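Local coordinates for protein Baccell_00875 (Bacteroides cellulosilyticus DSM 14838, PDB 5NO8) that probably acts as a polysaccharide lyase that removes the L-rhamnose caps, linked to glucuronic acid, from complex arabinogalactan proteins, at residues V346-I349 with R350-Q354; M398-L401 with L402-Y406; P675-N678 with D679-W682. All coordinates share one frame; numbering follows the deposited sequence.

How the contacts relate
Following the chain from the N terminus, contact 1 comes first, in the last turns of helix 338-352 and the residues just beyond, after strand 326-335. Contact 2 lies wholly within helix 396-409, and contact 3 is the bend that leads from strand 672-677 into helix 682-692. Each is formed by consecutive residues, so none closes a long loop; they follow in series and neither nest nor cross. In space they meet: Ile349 packs on Leu401 and Leu402 of contact 2 and on Asp681 of contact 3, while Met398 reaches Asp681 and Val400 reaches Trp682. Together they tie helices 338-352 and 396-409 to the C-terminal end of the chain.

Contact 1 of 3, residues V346-I349 with R350-Q354; sequences VDFI and RTRQQ
Phe348 and Arg352 are brought together by their first torsions: the ring of Phe348 swings opposite its own backbone N (chi1 -163°), while Arg352 turns CG beside its N (chi1 -57°), which lays CG over the ring. One turn apart, they meet in a CH-pi contact. Arg352 CG sits over the middle of the ring, 3.8 Å from the Phe348 centroid and only 10° off the normal, and Arg352 CB lies above the rim, 3.6 Å from Phe348 CE1. Beyond CG the arginine chain bends twice and carries its guanidinium away. Gln353 takes the edge instead: its OE1 lies near the ring plane, 3.5 Å from Phe348 CD1, with the amide almost perpendicular to the ring. That amide is fixed from outside, OE1 by Arg345 and NE2 by the carbonyl of Met367, and the Phe348 ring also makes a T-shaped (edge-to-face) pair with Tyr369. With Phe348 cut back to an alanine, the methylenes of Arg352 would probably lose the face they lie on, and that chain would be freer to swing. Further back, Asp347 O accepts twice from Thr351, from OG1 at 2.8 Å and from N at 2.9 Å, the two donors arriving on opposite faces of the carbonyl plane. Near the end of the helix, Gln353 N bonds to Ile349 O at 2.9 Å. The chemistry is thus divided by direction: aliphatic carbon lies on the ring's face, whereas an oxygen stands at its edge, where the ring hydrogens probably carry a slight positive charge that suits it.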
loop_
_atom_site.group_PDB
_atom_site.type_symbol
_atom_site.label_atom_id
_atom_site.label_comp_id
_atom_site.label_asym_id
_atom_site.label_seq_id
_atom_site.Cartn_x
_atom_site.Cartn_y
_atom_site.Cartn_z
ATOM N N VAL A 346 -17.615 -4.378 14.792
ATOM C CA VAL A 346 -18.803 -5.129 14.421
ATOM C C VAL A 346 -20.057 -4.484 15.001
ATOM O O VAL A 346 -21.036 -4.326 14.294
ATOM C CB VAL A 346 -18.613 -6.609 14.803
ATOM C CG1 VAL A 346 -19.912 -7.383 14.844
ATOM C CG2 VAL A 346 -17.627 -7.240 13.826
ATOM N N ASP A 347 -20.028 -4.129 16.294
ATOM C CA ASP A 347 -21.160 -3.453 16.927
ATOM C C ASP A 347 -21.472 -2.117 16.289
ATOM O O ASP A 347 -22.622 -1.776 16.140
ATOM C CB ASP A 347 -20.942 -3.274 18.427
ATOM C CG ASP A 347 -20.984 -4.612 19.200
ATOM O OD1 ASP A 347 -21.531 -5.626 18.693
ATOM O OD2 ASP A 347 -20.479 -4.638 20.350
ATOM N N PHE A 348 -20.442 -1.373 15.880
ATOM C CA PHE A 348 -20.649 -0.106 15.176
ATOM C C PHE A 348 -21.341 -0.313 13.830
ATOM O O PHE A 348 -22.247 0.460 13.481
ATOM C CB PHE A 348 -19.325 0.641 14.981
ATOM C CG PHE A 348 -19.500 2.093 14.651
ATOM C CD1 PHE A 348 -19.734 2.492 13.337
ATOM C CD2 PHE A 348 -19.400 3.071 15.626
ATOM C CE1 PHE A 348 -19.921 3.823 13.012
ATOM C CE2 PHE A 348 -19.575 4.418 15.302
ATOM C CZ PHE A 348 -19.848 4.795 14.001
ATOM N N ILE A 349 -20.899 -1.317 13.075
ATOM C CA ILE A 349 -21.492 -1.614 11.775
ATOM C C ILE A 349 -22.991 -1.895 11.955
ATOM O O ILE A 349 -23.842 -1.278 11.291
ATOM C CB ILE A 349 -20.813 -2.784 11.078
ATOM C CG1 ILE A 349 -19.402 -2.385 10.631
ATOM C CG2 ILE A 349 -21.630 -3.232 9.857
ATOM C CD1 ILE A 349 -18.504 -3.533 10.275
ATOM N N ARG A 350 -23.301 -2.776 12.899
ATOM C CA ARG A 350 -24.694 -3.118 13.156
ATOM C C ARG A 350 -25.521 -1.939 13.650
ATOM O O ARG A 350 -26.627 -1.700 13.146
ATOM C CB ARG A 350 -24.800 -4.284 14.148
ATOM C CG ARG A 350 -26.242 -4.753 14.363
ATOM C CD ARG A 350 -26.320 -5.919 15.318
ATOM N NE ARG A 350 -25.903 -5.600 16.679
ATOM C CZ ARG A 350 -26.611 -4.896 17.572
ATOM N NH1 ARG A 350 -27.802 -4.367 17.291
ATOM N NH2 ARG A 350 -26.111 -4.715 18.783
ATOM N N THR A 351 -25.022 -1.207 14.630
ATOM C CA THR A 351 -25.818 -0.167 15.283
ATOM C C THR A 351 -25.859 1.198 14.598
ATOM O O THR A 351 -26.729 1.989 14.899
ATOM C CB THR A 351 -25.412 0.026 16.750
ATOM O OG1 THR A 351 -24.072 0.527 16.848
ATOM C CG2 THR A 351 -25.575 -1.286 17.498
ATOM N N ARG A 352 -24.909 1.469 13.700
ATOM C CA ARG A 352 -24.780 2.779 13.046
ATOM C C ARG A 352 -24.765 2.703 11.523
ATOM O O ARG A 352 -25.143 3.675 10.881
ATOM C CB ARG A 352 -23.496 3.510 13.509
ATOM C CG ARG A 352 -23.358 3.742 15.009
ATOM C CD ARG A 352 -24.482 4.614 15.571
ATOM N NE ARG A 352 -24.398 6.023 15.175
ATOM C CZ ARG A 352 -25.127 6.650 14.229
ATOM N NH1 ARG A 352 -26.027 6.022 13.466
ATOM N NH2 ARG A 352 -24.938 7.952 14.023
ATOM N N GLN A 353 -24.315 1.598 10.932
ATOM C CA GLN A 353 -24.120 1.566 9.476
ATOM C C GLN A 353 -25.118 0.678 8.733
ATOM O O GLN A 353 -25.001 0.530 7.523
ATOM C CB GLN A 353 -22.677 1.174 9.117
ATOM C CG GLN A 353 -21.626 2.078 9.766
ATOM C CD GLN A 353 -20.243 2.016 9.135
ATOM O OE1 GLN A 353 -19.242 2.194 9.845
ATOM N NE2 GLN A 353 -20.168 1.833 7.800
ATOM N N GLN A 354 -26.088 0.088 9.431
ATOM C CA GLN A 354 -27.173 -0.639 8.758
ATOM C C GLN A 354 -28.393 0.281 8.628
ATOM O O GLN A 354 -28.856 0.857 9.602
ATOM C CB GLN A 354 -27.542 -1.946 9.476
ATOM C CG GLN A 354 -28.504 -2.829 8.647
ATOM C CD GLN A 354 -28.668 -4.237 9.175
ATOM O OE1 GLN A 354 -28.798 -5.215 8.402
ATOM N NE2 GLN A 354 -28.588 -4.376 10.489
#

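Contact 2 of 3, residues M398-L401 with L402-Y406; sequences MGVL and LVKQY
Val400 and Lys404, one helical turn apart, lie side by side and point the same way, with Val400 CG1 resting 4.1 Å from Lys404 CE. The lysine first turns CG next to its own backbone N (chi1 -70°), which sets that atom 3.5 Å from Val400 O, and then runs out fully extended past the valine. Its ammonium is held beyond the helix, hydrogen-bonded to the carbonyl oxygen of Val685 and to O of Leu694, the last residue of the chain; a glycerol, probably from crystallisation, also bonds to NZ. Those oxygens would probably offset part of the charge on this otherwise buried chain, the more so if Leu694 carries the terminal carboxylate. Leu401 and Leu402 diverge, as neighbours on a helix must, and they make just a loose contact, Leu401 CG to the Leu402 methyl CD1 at 4.4 Å. Leu402 folds that methyl back against the previous turn, CD1 lying 3.3 Å from Met398 O, and Val403 CG2 approaches Gly399 O at the same distance. Underneath runs a continuous series of i to i+4 backbone bonds, from Leu402 N to Met398 O at 3.0 Å through to Gln405 N to Leu401 O at 2.9 Å. Three helices surround helix 396-409 here: Val400 and Leu401 pack on helix 682-692, Val403 and Lys404 on helix 448-465, and Leu402 and Gln405 on helix 338-352, which Leu401 touches as well, so the segment is buried among these helices.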
loop_
_atom_site.group_PDB
_atom_site.type_symbol
_atom_site.label_atom_id
_atom_site.label_comp_id
_atom_site.label_asym_id
_atom_site.label_seq_id
_atom_site.Cartn_x
_atom_site.Cartn_y
_atom_site.Cartn_z
ATOM N N MET A 398 -18.883 -5.833 4.773
ATOM C CA MET A 398 -19.515 -5.664 6.104
ATOM C C MET A 398 -20.378 -6.868 6.478
ATOM O O MET A 398 -20.322 -7.347 7.624
ATOM C CB MET A 398 -20.293 -4.377 6.191
ATOM C CG MET A 398 -19.344 -3.179 6.302
ATOM S SD MET A 398 -20.138 -1.623 6.509
ATOM C CE MET A 398 -20.446 -1.214 4.784
ATOM N N GLY A 399 -21.110 -7.424 5.508
ATOM C CA GLY A 399 -21.853 -8.656 5.785
ATOM C C GLY A 399 -20.956 -9.852 6.016
ATOM O O GLY A 399 -21.192 -10.669 6.910
ATOM N N VAL A 400 -19.903 -9.991 5.226
ATOM C CA VAL A 400 -19.023 -11.128 5.360
ATOM C C VAL A 400 -18.307 -11.045 6.729
ATOM O O VAL A 400 -18.162 -12.053 7.435
ATOM C CB VAL A 400 -18.039 -11.228 4.186
ATOM C CG1 VAL A 400 -17.081 -12.385 4.367
ATOM C CG2 VAL A 400 -18.811 -11.380 2.867
ATOM N N LEU A 401 -17.900 -9.838 7.116
ATOM C CA LEU A 401 -17.287 -9.673 8.424
ATOM C C LEU A 401 -18.269 -10.078 9.547
ATOM O O LEU A 401 -17.882 -10.826 10.476
ATOM C CB LEU A 401 -16.872 -8.228 8.673
ATOM C CG LEU A 401 -16.335 -7.943 10.078
ATOM C CD1 LEU A 401 -15.162 -8.848 10.408
ATOM C CD2 LEU A 401 -15.951 -6.478 10.199
ATOM N N LEU A 402 -19.490 -9.543 9.499
ATOM C CA LEU A 402 -20.457 -9.864 10.564
ATOM C C LEU A 402 -20.759 -11.360 10.668
ATOM O O LEU A 402 -20.915 -11.862 11.787
ATOM C CB LEU A 402 -21.717 -9.043 10.488
ATOM C CG LEU A 402 -21.698 -7.718 11.246
ATOM C CD1 LEU A 402 -20.539 -6.798 10.886
ATOM C CD2 LEU A 402 -23.023 -7.003 11.084
ATOM N N VAL A 403 -20.786 -12.074 9.536
ATOM C CA VAL A 403 -20.898 -13.546 9.587
ATOM C C VAL A 403 -19.724 -14.180 10.318
ATOM O O VAL A 403 -19.918 -15.042 11.172
ATOM C CB VAL A 403 -20.969 -14.215 8.190
ATOM C CG1 VAL A 403 -20.998 -15.731 8.350
ATOM C CG2 VAL A 403 -22.176 -13.736 7.438
ATOM N N LYS A 404 -18.493 -13.797 9.971
ATOM C CA LYS A 404 -17.339 -14.430 10.580
ATOM C C LYS A 404 -17.359 -14.163 12.091
ATOM O O LYS A 404 -17.098 -15.066 12.873
ATOM C CB LYS A 404 -16.028 -13.976 9.939
ATOM C CG LYS A 404 -15.883 -14.507 8.529
ATOM C CD LYS A 404 -14.510 -14.258 7.957
ATOM C CE LYS A 404 -14.453 -14.728 6.515
ATOM N NZ LYS A 404 -13.049 -14.766 6.053
ATOM N N GLN A 405 -17.707 -12.945 12.478
ATOM C CA GLN A 405 -17.777 -12.599 13.898
ATOM C C GLN A 405 -18.949 -13.354 14.588
ATOM O O GLN A 405 -18.823 -13.803 15.724
ATOM C CB GLN A 405 -17.918 -11.097 14.112
ATOM C CG GLN A 405 -17.785 -10.663 15.575
ATOM C CD GLN A 405 -16.387 -10.773 16.182
ATOM O OE1 GLN A 405 -15.458 -11.356 15.627
ATOM N NE2 GLN A 405 -16.256 -10.230 17.383
ATOM N N TYR A 406 -20.053 -13.532 13.891
ATOM C CA TYR A 406 -21.128 -14.377 14.389
ATOM C C TYR A 406 -20.658 -15.799 14.638
ATOM O O TYR A 406 -20.983 -16.409 15.677
ATOM C CB TYR A 406 -22.336 -14.357 13.430
ATOM C CG TYR A 406 -23.360 -15.340 13.930
ATOM C CD1 TYR A 406 -24.231 -14.985 14.951
ATOM C CD2 TYR A 406 -23.369 -16.643 13.470
ATOM C CE1 TYR A 406 -25.133 -15.915 15.480
ATOM C CE2 TYR A 406 -24.266 -17.579 13.978
ATOM C CZ TYR A 406 -25.147 -17.206 14.978
ATOM O OH TYR A 406 -26.029 -18.133 15.499
#

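Contact 3 of 3, residues P675-N678 with D679-W682; sequences PYAN and DQDW
Between Asn678 and Asp679 the chain leaves its extended path: Asn678 has an unusual backbone with psi at -88°, and Asp679 then starts a type I turn that runs to Trp682, closed by a weak bond of 3.5 Å from Trp682 N to Asp679 O. The two side chains at the bend cross at an angle, the amide of Asn678 and the carboxylate of Asp679 lying 53° apart, with Asp679 OD1 against Asn678 CB at 3.6 Å. Asn678 OD1 comes within 3.1 Å of Asp679 N, but the angle is too poor for a bond, and this buried N-H finds no partner anywhere in the model. Here strand 672-677, part of a small antiparallel sheet between strands 369-370 and 659-660, gives way to the C-terminal helix 682-692. Arg395 bonds to Asn678 OD1, Phe600 O and Asp388 O take its ND2, and Tyr613 holds Asp679 OD2. Gln680, bent at chi2, folds its chain back over the strand end, CD coming 4.1 Å from Ala677 CA. A water bridges the bend: it accepts a hydrogen bond from Asp681 N at 3.0 Å and is within hydrogen-bonding distance of Asn678 O and Asp681 OD2. The other oxygen of that carboxylate, OD1, forms a salt bridge with Arg345 of helix 338-352.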
loop_
_atom_site.group_PDB
_atom_site.type_symbol
_atom_site.label_atom_id
_atom_site.label_comp_id
_atom_site.label_asym_id
_atom_site.label_seq_id
_atom_site.Cartn_x
_atom_site.Cartn_y
_atom_site.Cartn_z
ATOM N N PRO A 675 -12.212 10.334 6.277
ATOM C CA PRO A 675 -13.316 10.261 7.224
ATOM C C PRO A 675 -14.512 9.384 6.839
ATOM O O PRO A 675 -15.446 9.334 7.619
ATOM C CB PRO A 675 -13.748 11.711 7.371
ATOM C CG PRO A 675 -13.267 12.403 6.169
ATOM C CD PRO A 675 -12.022 11.701 5.760
ATOM N N TYR A 676 -14.507 8.741 5.670
ATOM C CA TYR A 676 -15.541 7.758 5.351
ATOM C C TYR A 676 -15.118 6.381 5.813
ATOM O O TYR A 676 -13.994 5.964 5.551
ATOM C CB TYR A 676 -15.845 7.644 3.839
ATOM C CG TYR A 676 -16.753 8.708 3.233
ATOM C CD1 TYR A 676 -17.435 9.646 4.016
ATOM C CD2 TYR A 676 -16.951 8.749 1.850
ATOM C CE1 TYR A 676 -18.283 10.599 3.438
ATOM C CE2 TYR A 676 -17.787 9.708 1.269
ATOM C CZ TYR A 676 -18.432 10.629 2.067
ATOM O OH TYR A 676 -19.252 11.594 1.519
ATOM N N ALA A 677 -16.044 5.664 6.445
ATOM C CA ALA A 677 -15.985 4.199 6.466
ATOM C C ALA A 677 -16.756 3.739 5.231
ATOM O O ALA A 677 -17.955 4.032 5.078
ATOM C CB ALA A 677 -16.611 3.642 7.717
ATOM N N ASN A 678 -16.054 3.076 4.334
ATOM C CA ASN A 678 -16.624 2.633 3.098
ATOM C C ASN A 678 -16.453 1.127 2.997
ATOM O O ASN A 678 -17.334 0.383 3.447
ATOM C CB ASN A 678 -16.012 3.474 1.942
ATOM C CG ASN A 678 -16.661 3.189 0.617
ATOM O OD1 ASN A 678 -17.121 2.080 0.406
ATOM N ND2 ASN A 678 -16.704 4.192 -0.299
ATOM N N ASP A 679 -15.330 0.658 2.468
ATOM C CA ASP A 679 -15.134 -0.734 2.103
ATOM C C ASP A 679 -14.047 -1.501 2.895
ATOM O O ASP A 679 -13.790 -2.671 2.640
ATOM C CB ASP A 679 -14.881 -0.842 0.560
ATOM C CG ASP A 679 -13.862 0.171 0.004
ATOM O OD1 ASP A 679 -13.569 1.243 0.615
ATOM O OD2 ASP A 679 -13.323 -0.138 -1.100
ATOM N N GLN A 680 -13.421 -0.830 3.857
ATOM C CA GLN A 680 -12.264 -1.349 4.587
ATOM C C GLN A 680 -12.533 -2.557 5.467
ATOM O O GLN A 680 -11.577 -3.180 5.911
ATOM C CB GLN A 680 -11.590 -0.259 5.463
ATOM C CG GLN A 680 -12.394 0.171 6.694
ATOM C CD GLN A 680 -13.748 0.739 6.354
ATOM O OE1 GLN A 680 -14.827 0.323 6.906
ATOM N NE2 GLN A 680 -13.733 1.696 5.461
ATOM N N ASP A 681 -13.788 -2.912 5.697
ATOM C CA ASP A 681 -14.067 -4.039 6.597
ATOM C C ASP A 681 -13.599 -5.374 6.031
ATOM O O ASP A 681 -13.374 -6.318 6.781
ATOM C CB ASP A 681 -15.517 -4.014 7.032
ATOM C CG ASP A 681 -15.807 -2.793 7.871
ATOM O OD1 ASP A 681 -15.050 -2.553 8.845
ATOM O OD2 ASP A 681 -16.727 -2.025 7.554
ATOM N N TRP A 682 -13.354 -5.446 4.716
ATOM C CA TRP A 682 -12.599 -6.571 4.168
ATOM C C TRP A 682 -11.257 -6.857 4.863
ATOM O O TRP A 682 -10.801 -7.992 4.897
ATOM C CB TRP A 682 -12.345 -6.402 2.645
ATOM C CG TRP A 682 -13.568 -6.533 1.822
ATOM C CD1 TRP A 682 -14.242 -5.539 1.204
ATOM C CD2 TRP A 682 -14.277 -7.746 1.528
ATOM N NE1 TRP A 682 -15.332 -6.043 0.528
ATOM C CE2 TRP A 682 -15.385 -7.395 0.725
ATOM C CE3 TRP A 682 -14.105 -9.080 1.897
ATOM C CZ2 TRP A 682 -16.320 -8.347 0.267
ATOM C CZ3 TRP A 682 -15.044 -10.035 1.445
ATOM C CH2 TRP A 682 -16.121 -9.646 0.615
HETATM O O HOH W 1 -16.503 -1.867 4.870
#